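Local atomic coordinates of 2-oxoglutarate-dependent dioxygenase tropC (PDB entry 6XJJ), a protein that catalyses, as a non-haem iron- and 2-oxoglutarate-dependent dioxygenase, an oxidative step in the biosynthesis of fungal tropolones. Residues 96-99 and 105-108; 144-149 and 180-185; 163-168 and 176-181. All blocks are in the same frame, centred on the assembly; numbering follows the deposited sequence.

Contact 1. Residues 96-99 and 105-108; sequences KKFF and EKMK
Lys106 reaches across a short turn to the backbone carbonyl of Phe99, a worked example of one long side chain closing the gap between two successive helices. The polar part of the contact is a single hydrogen bond, from NZ of Lys106 to O of Phe99, at 3.0 Å. The main partner of the same nitrogen is Glu140, on strand 139-144, with which it forms a salt bridge. NZ is less surely placed than the rest of the model, so both partners are likely, but neither the length nor the direction of the bond to Phe99 is firm. With the same reserve, NZ stands at the edge of the Phe99 ring, near its plane and 4.3 Å from CD1, which is not a cation-pi contact over the face. The lysine thus lies between a carboxylate and a carbonyl at the end of helix 85-99, where the helix dipole would probably add to the attraction. Beyond CG its chain is extended (chi2 174°, chi4 175°), which brings CE, the carbon next to the ammonium, up to the Phe99 carbonyl as well.

The apolar part lies nearer the backbone, where CB of Lys106 is set obliquely to the Phe98 ring, 4.5 Å from CZ.

The aromatic part lies within the first helix. The edge of the Phe98 ring points at one face of the Phe99 ring, with CD2 of Phe98 3.8 Å above the plane of Phe99 and over its centre. Phe98 also meets the rings of Phe142 and Phe174, while Tyr122 touches both Phe98 and Lys106. The whole is a pair of successive helices, 85-99 and 103-107, joined by a short link within the N-terminal region of the iron/ascorbate-dependent oxidoreductases, packed against edge strand 121-123 and its neighbour 139-144.

Contact 2. Residues 144-149 and 180-185; sequences TGAEIP and EYRALM
Arg182, Thr144 and Gly145 bury most of the surface here, and they illustrate how the long helix of a 2-oxoglutarate oxygenase is fitted to the jelly-roll core. Helix 171-204 covers the main sheet, with Tyr181 and Met185 packing on strands 222-227, 249-253 and 311-318. Arg182, one residue along from Tyr181, reaches instead to the point where strand 139-144 gives way to loop.

The arginine carries the contact. Its chain leaves the helix extended and then turns at chi3 (63°), which swings the guanidinium round beside the strand end. There NH1 approaches OG1 of Thr144 at 3.0 Å, but the N-H...O angle of only 120° makes this a weak hydrogen bond. The firm grip on the group comes from Ile220, whose carbonyl oxygen accepts from NH2.

The side chains of Thr144 and Arg182 run alongside one another, pointing opposite ways. The threonine hydroxyl is shared, since OG1 also has a weak hydrogen bond with O of Met222, and the backbones of Thr144 and Met222 are paired. The side chain therefore sits where strand 139-144, strand 222-227 and the helix come together.

Gly145 contributes backbone alone. Its peptide lies over one face of the guanidinium without making a hydrogen bond, the carbonyl oxygen of Gly145 standing 3.1 Å above the plane of Arg182 and displaced toward the rim.

Contact 3. Residues 163-168 and 176-181; sequences NLWPEG and QPVMEY
The Trp165 indole is met differently at its face and its edge. Over one face lies CB of its near neighbour Asn163, 3.2 Å above the plane and displaced toward the rim. The edge of the six-membered ring is turned to helix 171-204, where Val178 and Met179 receive it. CG1 of Val178 lies in the ring plane, 3.7 Å from CH2 of Trp165. This branch stands anti to the backbone N of the valine (chi1 168°), extending from the helix against the oncoming indole.

Met179 approaches the same edge at a slant. Two successive bends, at chi2 and chi3, curl its chain so that SD rests 3.6 Å from CZ2 of Trp165. Measured to the centroid of the six-membered ring, the sulfur of Met179 is 4.8 Å away and 80° off the normal of the Trp165 ring, a Met-aromatic contact of the edge type.

Asn163 reaches the sulfur marginally, through ND2. The amide's polar partners lie elsewhere: ND2 probably bonds to Glu147 OE1, a pair modelled rather short, and OD1 accepts from the backbone N of Gly145.

Between loop and helix the chemistry is thus one of dispersion, with probably a mild electrostatic gain where the polarisable sulfur faces the C-H rim of the indole; the directional part is left to the Asn163 amide, bonded to Gly145 and probably to Glu147.

Overall arrangement
Contact 1 closes first along the chain; contact 2 opens at the end of strand 139-144 and contact 3 in the loop beyond, and both return to helix 171-204, where their segments share Glu180 and Tyr181. Centres lie about 9 Å apart for contacts 2 and 3, about 11 Å for 1 and 3, and about 19 Å for 1 and 2, which do not touch. Contact 3 is thus intermediate: Pro166 packs on Phe98 of contact 1, while the Asn163 amide meets segment 144-149. Contact 1 joins helices 85-99 and 103-107; contacts 2 and 3 hold strand end and loop on helix 171-204, which lies on the main sheet, away from the iron held by His243, Asp245 and His302.

Contact 1. Residues 96-99 and 105-108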
loop_
_atom_site.group_PDB
_atom_site.type_symbol
_atom_site.label_atom_id
_atom_site.label_comp_id
_atom_site.label_asym_id
_atom_site.label_seq_id
_atom_site.Cartn_x
_atom_site.Cartn_y
_atom_site.Cartn_z
ATOM N N LYS A 96 -3.474 15.237 -6.848
ATOM C CA LYS A 96 -3.745 16.642 -6.561
ATOM C C LYS A 96 -4.959 17.154 -7.329
ATOM O O LYS A 96 -5.817 17.828 -6.753
ATOM C CB LYS A 96 -2.496 17.465 -6.867
ATOM C CG LYS A 96 -2.653 18.970 -6.754
ATOM C CD LYS A 96 -1.296 19.652 -6.846
ATOM C CE LYS A 96 -1.403 21.114 -7.247
ATOM N NZ LYS A 96 -2.282 21.924 -6.367
ATOM N N LYS A 97 -5.059 16.842 -8.621
ATOM C CA LYS A 97 -6.251 17.221 -9.372
ATOM C C LYS A 97 -7.520 16.698 -8.718
ATOM O O LYS A 97 -8.524 17.415 -8.646
ATOM C CB LYS A 97 -6.153 16.735 -10.820
ATOM C CG LYS A 97 -5.342 17.666 -11.712
ATOM C CD LYS A 97 -5.072 17.091 -13.092
ATOM C CE LYS A 97 -4.380 18.124 -13.968
ATOM N NZ LYS A 97 -3.985 17.595 -15.298
ATOM N N PHE A 98 -7.504 15.461 -8.227
ATOM C CA PHE A 98 -8.732 14.910 -7.665
ATOM C C PHE A 98 -9.118 15.618 -6.372
ATOM O O PHE A 98 -10.252 16.084 -6.220
ATOM C CB PHE A 98 -8.596 13.412 -7.417
ATOM C CG PHE A 98 -9.798 12.820 -6.763
ATOM C CD1 PHE A 98 -10.915 12.499 -7.511
ATOM C CD2 PHE A 98 -9.830 12.621 -5.397
ATOM C CE1 PHE A 98 -12.037 11.968 -6.911
ATOM C CE2 PHE A 98 -10.947 12.091 -4.792
ATOM C CZ PHE A 98 -12.056 11.765 -5.552
ATOM N N PHE A 99 -8.195 15.700 -5.418
ATOM C CA PHE A 99 -8.551 16.288 -4.139
ATOM C C PHE A 99 -8.738 17.797 -4.224
ATOM O O PHE A 99 -9.405 18.368 -3.355
ATOM C CB PHE A 99 -7.510 15.906 -3.090
ATOM C CG PHE A 99 -7.541 14.448 -2.734
ATOM C CD1 PHE A 99 -8.569 13.947 -1.949
ATOM C CD2 PHE A 99 -6.549 13.580 -3.158
ATOM C CE1 PHE A 99 -8.618 12.603 -1.610
ATOM C CE2 PHE A 99 -6.588 12.230 -2.818
ATOM C CZ PHE A 99 -7.625 11.744 -2.045
ATOM N N GLU A 105 -18.331 17.995 -5.058
ATOM C CA GLU A 105 -17.995 17.284 -6.288
ATOM C C GLU A 105 -17.468 15.882 -5.995
ATOM O O GLU A 105 -17.838 14.922 -6.677
ATOM C CB GLU A 105 -16.965 18.097 -7.073
ATOM C CG GLU A 105 -16.591 17.559 -8.447
ATOM C CD GLU A 105 -17.714 17.708 -9.453
ATOM O OE1 GLU A 105 -18.710 18.397 -9.129
ATOM O OE2 GLU A 105 -17.594 17.160 -10.571
ATOM N N LYS A 106 -16.607 15.746 -4.984
ATOM C CA LYS A 106 -16.087 14.432 -4.621
ATOM C C LYS A 106 -17.183 13.553 -4.032
ATOM O O LYS A 106 -17.253 12.355 -4.325
ATOM C CB LYS A 106 -14.962 14.570 -3.598
ATOM C CG LYS A 106 -13.873 15.548 -3.947
ATOM C CD LYS A 106 -12.912 15.680 -2.782
ATOM C CE LYS A 106 -12.234 17.030 -2.748
ATOM N NZ LYS A 106 -11.394 17.179 -1.525
ATOM N N MET A 107 -18.023 14.124 -3.169
ATOM C CA MET A 107 -19.069 13.352 -2.508
ATOM C C MET A 107 -20.050 12.734 -3.498
ATOM O O MET A 107 -20.769 11.800 -3.129
ATOM C CB MET A 107 -19.811 14.243 -1.507
ATOM C CG MET A 107 -18.986 14.642 -0.278
ATOM S SD MET A 107 -18.622 13.271 0.846
ATOM C CE MET A 107 -20.246 12.926 1.509
ATOM N N LYS A 108 -20.097 13.224 -4.742
ATOM C CA LYS A 108 -20.934 12.588 -5.757
ATOM C C LYS A 108 -20.503 11.159 -6.063
ATOM O O LYS A 108 -21.298 10.396 -6.623
ATOM C CB LYS A 108 -20.939 13.423 -7.040
ATOM C CG LYS A 108 -21.885 14.617 -7.010
ATOM C CD LYS A 108 -21.730 15.504 -8.241
ATOM C CE LYS A 108 -22.808 16.579 -8.277
ATOM N NZ LYS A 108 -22.621 17.564 -9.381
#

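Contact 2. Residues 144-149 and 180-185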
loop_
_atom_site.group_PDB
_atom_site.type_symbol
_atom_site.label_atom_id
_atom_site.label_comp_id
_atom_site.label_asym_id
_atom_site.label_seq_id
_atom_site.Cartn_x
_atom_site.Cartn_y
_atom_site.Cartn_z
ATOM N N THR A 144 -9.791 2.677 -5.156
ATOM C CA THR A 144 -10.011 1.879 -6.353
ATOM C C THR A 144 -9.717 0.413 -6.061
ATOM O O THR A 144 -9.136 0.058 -5.033
ATOM C CB THR A 144 -9.135 2.352 -7.522
ATOM O OG1 THR A 144 -7.756 2.313 -7.136
ATOM C CG2 THR A 144 -9.508 3.754 -7.944
ATOM N N GLY A 145 -10.146 -0.437 -6.988
ATOM C CA GLY A 145 -9.774 -1.836 -7.000
ATOM C C GLY A 145 -9.695 -2.319 -8.432
ATOM O O GLY A 145 -9.687 -1.493 -9.351
ATOM N N ALA A 146 -9.616 -3.630 -8.650
ATOM C CA ALA A 146 -9.617 -4.141 -10.015
ATOM C C ALA A 146 -10.969 -3.863 -10.656
ATOM O O ALA A 146 -12.013 -3.972 -10.007
ATOM C CB ALA A 146 -9.312 -5.641 -10.039
ATOM N N GLU A 147 -10.953 -3.495 -11.936
ATOM C CA GLU A 147 -12.183 -3.111 -12.613
ATOM C C GLU A 147 -12.987 -4.362 -12.941
ATOM O O GLU A 147 -12.468 -5.299 -13.554
ATOM C CB GLU A 147 -11.893 -2.341 -13.900
ATOM C CG GLU A 147 -13.121 -1.636 -14.451
ATOM C CD GLU A 147 -13.442 -0.377 -13.671
ATOM O OE1 GLU A 147 -12.511 0.178 -13.048
ATOM O OE2 GLU A 147 -14.617 0.046 -13.648
ATOM N N ILE A 148 -14.256 -4.368 -12.550
ATOM C CA ILE A 148 -15.152 -5.501 -12.778
ATOM C C ILE A 148 -16.488 -4.941 -13.246
ATOM O O ILE A 148 -17.054 -4.070 -12.567
ATOM C CB ILE A 148 -15.323 -6.353 -11.510
ATOM C CG1 ILE A 148 -13.999 -7.009 -11.111
ATOM C CG2 ILE A 148 -16.424 -7.399 -11.693
ATOM C CD1 ILE A 148 -13.464 -8.015 -12.119
ATOM N N PRO A 149 -17.034 -5.394 -14.376
ATOM C CA PRO A 149 -18.307 -4.832 -14.836
ATOM C C PRO A 149 -19.410 -5.037 -13.808
ATOM O O PRO A 149 -19.398 -5.994 -13.029
ATOM C CB PRO A 149 -18.598 -5.609 -16.121
ATOM C CG PRO A 149 -17.283 -6.083 -16.578
ATOM C CD PRO A 149 -16.512 -6.384 -15.336
ATOM N N GLU A 180 -3.104 2.848 -15.209
ATOM C CA GLU A 180 -1.747 2.494 -15.614
ATOM C C GLU A 180 -0.842 2.301 -14.405
ATOM O O GLU A 180 -0.079 1.332 -14.344
ATOM C CB GLU A 180 -1.163 3.557 -16.547
ATOM C CG GLU A 180 -1.769 3.601 -17.947
ATOM C CD GLU A 180 -1.152 4.702 -18.797
ATOM O OE1 GLU A 180 -0.313 5.463 -18.261
ATOM O OE2 GLU A 180 -1.521 4.823 -19.986
ATOM N N TYR A 181 -0.917 3.210 -13.426
ATOM C CA TYR A 181 -0.123 3.056 -12.212
ATOM C C TYR A 181 -0.492 1.767 -11.486
ATOM O O TYR A 181 0.388 1.040 -11.007
ATOM C CB TYR A 181 -0.334 4.265 -11.302
ATOM C CG TYR A 181 0.539 4.272 -10.072
ATOM C CD1 TYR A 181 1.828 4.771 -10.127
ATOM C CD2 TYR A 181 0.083 3.762 -8.863
ATOM C CE1 TYR A 181 2.639 4.786 -9.008
ATOM C CE2 TYR A 181 0.887 3.763 -7.739
ATOM C CZ TYR A 181 2.169 4.276 -7.822
ATOM O OH TYR A 181 2.981 4.291 -6.714
ATOM N N ARG A 182 -1.792 1.466 -11.403
ATOM C CA ARG A 182 -2.234 0.186 -10.854
ATOM C C ARG A 182 -1.520 -0.988 -11.513
ATOM O O ARG A 182 -1.103 -1.931 -10.831
ATOM C CB ARG A 182 -3.748 0.033 -11.011
ATOM C CG ARG A 182 -4.577 0.905 -10.070
ATOM C CD ARG A 182 -6.069 0.657 -10.264
ATOM N NE ARG A 182 -6.382 -0.724 -9.922
ATOM C CZ ARG A 182 -6.535 -1.169 -8.678
ATOM N NH1 ARG A 182 -6.409 -0.353 -7.635
ATOM N NH2 ARG A 182 -6.798 -2.448 -8.466
ATOM N N ALA A 183 -1.382 -0.961 -12.838
ATOM C CA ALA A 183 -0.719 -2.063 -13.527
ATOM C C ALA A 183 0.740 -2.172 -13.109
ATOM O O ALA A 183 1.237 -3.268 -12.821
ATOM C CB ALA A 183 -0.834 -1.874 -15.034
ATOM N N LEU A 184 1.449 -1.042 -13.076
ATOM C CA LEU A 184 2.824 -1.052 -12.589
ATOM C C LEU A 184 2.891 -1.575 -11.164
ATOM O O LEU A 184 3.802 -2.337 -10.821
ATOM C CB LEU A 184 3.426 0.351 -12.670
ATOM C CG LEU A 184 3.589 0.966 -14.056
ATOM C CD1 LEU A 184 4.031 2.415 -13.944
ATOM C CD2 LEU A 184 4.590 0.183 -14.865
ATOM N N MET A 185 1.930 -1.192 -10.317
ATOM C CA MET A 185 1.929 -1.715 -8.955
ATOM C C MET A 185 1.684 -3.220 -8.935
ATOM O O MET A 185 2.417 -3.960 -8.268
ATOM C CB MET A 185 0.877 -1.024 -8.094
ATOM C CG MET A 185 1.062 0.465 -7.806
ATOM S SD MET A 185 2.751 0.897 -7.357
ATOM C CE MET A 185 3.059 -0.274 -6.078
#

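Contact 3. Residues 163-168 and 176-181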
loop_
_atom_site.group_PDB
_atom_site.type_symbol
_atom_site.label_atom_id
_atom_site.label_comp_id
_atom_site.label_asym_id
_atom_site.label_seq_id
_atom_site.Cartn_x
_atom_site.Cartn_y
_atom_site.Cartn_z
ATOM N N ASN A 163 -15.171 0.415 -10.323
ATOM C CA ASN A 163 -14.718 1.634 -9.677
ATOM C C ASN A 163 -15.707 2.769 -9.921
ATOM O O ASN A 163 -16.503 2.739 -10.861
ATOM C CB ASN A 163 -13.342 2.046 -10.196
ATOM C CG ASN A 163 -12.249 1.103 -9.752
ATOM O OD1 ASN A 163 -11.902 1.044 -8.571
ATOM N ND2 ASN A 163 -11.663 0.396 -10.703
ATOM N N LEU A 164 -15.650 3.779 -9.058
ATOM C CA LEU A 164 -16.371 5.023 -9.281
ATOM C C LEU A 164 -15.385 6.094 -9.714
ATOM O O LEU A 164 -14.322 6.251 -9.104
ATOM C CB LEU A 164 -17.125 5.489 -8.035
ATOM C CG LEU A 164 -18.249 4.602 -7.504
ATOM C CD1 LEU A 164 -18.967 5.332 -6.377
ATOM C CD2 LEU A 164 -19.213 4.194 -8.596
ATOM N N TRP A 165 -15.747 6.837 -10.753
ATOM C CA TRP A 165 -14.830 7.796 -11.330
ATOM C C TRP A 165 -15.455 9.185 -11.352
ATOM O O TRP A 165 -16.652 9.320 -11.623
ATOM C CB TRP A 165 -14.439 7.393 -12.756
ATOM C CG TRP A 165 -13.701 6.073 -12.841
ATOM C CD1 TRP A 165 -14.213 4.877 -13.244
ATOM C CD2 TRP A 165 -12.336 5.819 -12.474
ATOM N NE1 TRP A 165 -13.253 3.899 -13.176
ATOM C CE2 TRP A 165 -12.091 4.450 -12.702
ATOM C CE3 TRP A 165 -11.297 6.618 -11.980
ATOM C CZ2 TRP A 165 -10.847 3.860 -12.455
ATOM C CZ3 TRP A 165 -10.063 6.032 -11.736
ATOM C CH2 TRP A 165 -9.850 4.667 -11.975
ATOM N N PRO A 166 -14.676 10.231 -11.083
ATOM C CA PRO A 166 -15.255 11.578 -11.017
ATOM C C PRO A 166 -15.649 12.086 -12.397
ATOM O O PRO A 166 -14.836 12.110 -13.325
ATOM C CB PRO A 166 -14.128 12.417 -10.405
ATOM C CG PRO A 166 -12.883 11.708 -10.797
ATOM C CD PRO A 166 -13.225 10.243 -10.813
ATOM N N GLU A 167 -16.911 12.505 -12.522
ATOM C CA GLU A 167 -17.413 13.006 -13.796
ATOM C C GLU A 167 -16.645 14.231 -14.275
ATOM O O GLU A 167 -16.537 14.462 -15.484
ATOM C CB GLU A 167 -18.893 13.358 -13.678
ATOM C CG GLU A 167 -19.176 14.453 -12.656
ATOM C CD GLU A 167 -20.649 14.790 -12.563
ATOM O OE1 GLU A 167 -21.401 14.401 -13.479
ATOM O OE2 GLU A 167 -21.052 15.457 -11.586
ATOM N N GLY A 168 -16.138 15.041 -13.355
ATOM C CA GLY A 168 -15.503 16.293 -13.707
ATOM C C GLY A 168 -14.074 16.204 -14.190
ATOM O O GLY A 168 -13.466 17.242 -14.471
ATOM N N GLN A 176 -7.117 7.056 -16.872
ATOM C CA GLN A 176 -6.059 6.312 -17.554
ATOM C C GLN A 176 -4.783 6.271 -16.728
ATOM O O GLN A 176 -4.249 5.170 -16.512
ATOM C CB GLN A 176 -5.790 6.911 -18.941
ATOM C CG GLN A 176 -6.968 6.899 -19.901
ATOM C CD GLN A 176 -6.648 7.593 -21.220
ATOM O OE1 GLN A 176 -5.658 8.321 -21.323
ATOM N NE2 GLN A 176 -7.525 7.429 -22.210
ATOM N N PRO A 177 -4.242 7.392 -16.242
ATOM C CA PRO A 177 -3.027 7.294 -15.411
ATOM C C PRO A 177 -3.210 6.406 -14.190
ATOM O O PRO A 177 -2.331 5.589 -13.882
ATOM C CB PRO A 177 -2.767 8.748 -15.004
ATOM C CG PRO A 177 -3.493 9.577 -15.956
ATOM C CD PRO A 177 -4.636 8.791 -16.487
ATOM N N VAL A 178 -4.322 6.577 -13.466
ATOM C CA VAL A 178 -4.593 5.781 -12.269
ATOM C C VAL A 178 -4.516 4.292 -12.585
ATOM O O VAL A 178 -3.848 3.522 -11.884
ATOM C CB VAL A 178 -5.962 6.166 -11.682
ATOM C CG1 VAL A 178 -6.400 5.178 -10.623
ATOM C CG2 VAL A 178 -5.888 7.560 -11.077
ATOM N N MET A 179 -5.206 3.862 -13.642
ATOM C CA MET A 179 -5.200 2.443 -13.986
ATOM C C MET A 179 -3.836 1.984 -14.497
ATOM O O MET A 179 -3.444 0.835 -14.251
ATOM C CB MET A 179 -6.278 2.152 -15.024
ATOM C CG MET A 179 -7.714 2.384 -14.551
ATOM S SD MET A 179 -8.184 1.478 -13.059
ATOM C CE MET A 179 -7.900 -0.215 -13.574
ATOM N N GLU A 180 -3.104 2.848 -15.209
ATOM C CA GLU A 180 -1.747 2.494 -15.614
ATOM C C GLU A 180 -0.842 2.301 -14.405
ATOM O O GLU A 180 -0.079 1.332 -14.344
ATOM C CB GLU A 180 -1.163 3.557 -16.547
ATOM C CG GLU A 180 -1.769 3.601 -17.947
ATOM C CD GLU A 180 -1.152 4.702 -18.797
ATOM O OE1 GLU A 180 -0.313 5.463 -18.261
ATOM O OE2 GLU A 180 -1.521 4.823 -19.986
ATOM N N TYR A 181 -0.917 3.210 -13.426
ATOM C CA TYR A 181 -0.123 3.056 -12.212
ATOM C C TYR A 181 -0.492 1.767 -11.486
ATOM O O TYR A 181 0.388 1.040 -11.007
ATOM C CB TYR A 181 -0.334 4.265 -11.302
ATOM C CG TYR A 181 0.539 4.272 -10.072
ATOM C CD1 TYR A 181 1.828 4.771 -10.127
ATOM C CD2 TYR A 181 0.083 3.762 -8.863
ATOM C CE1 TYR A 181 2.639 4.786 -9.008
ATOM C CE2 TYR A 181 0.887 3.763 -7.739
ATOM C CZ TYR A 181 2.169 4.276 -7.822
ATOM O OH TYR A 181 2.981 4.291 -6.714
#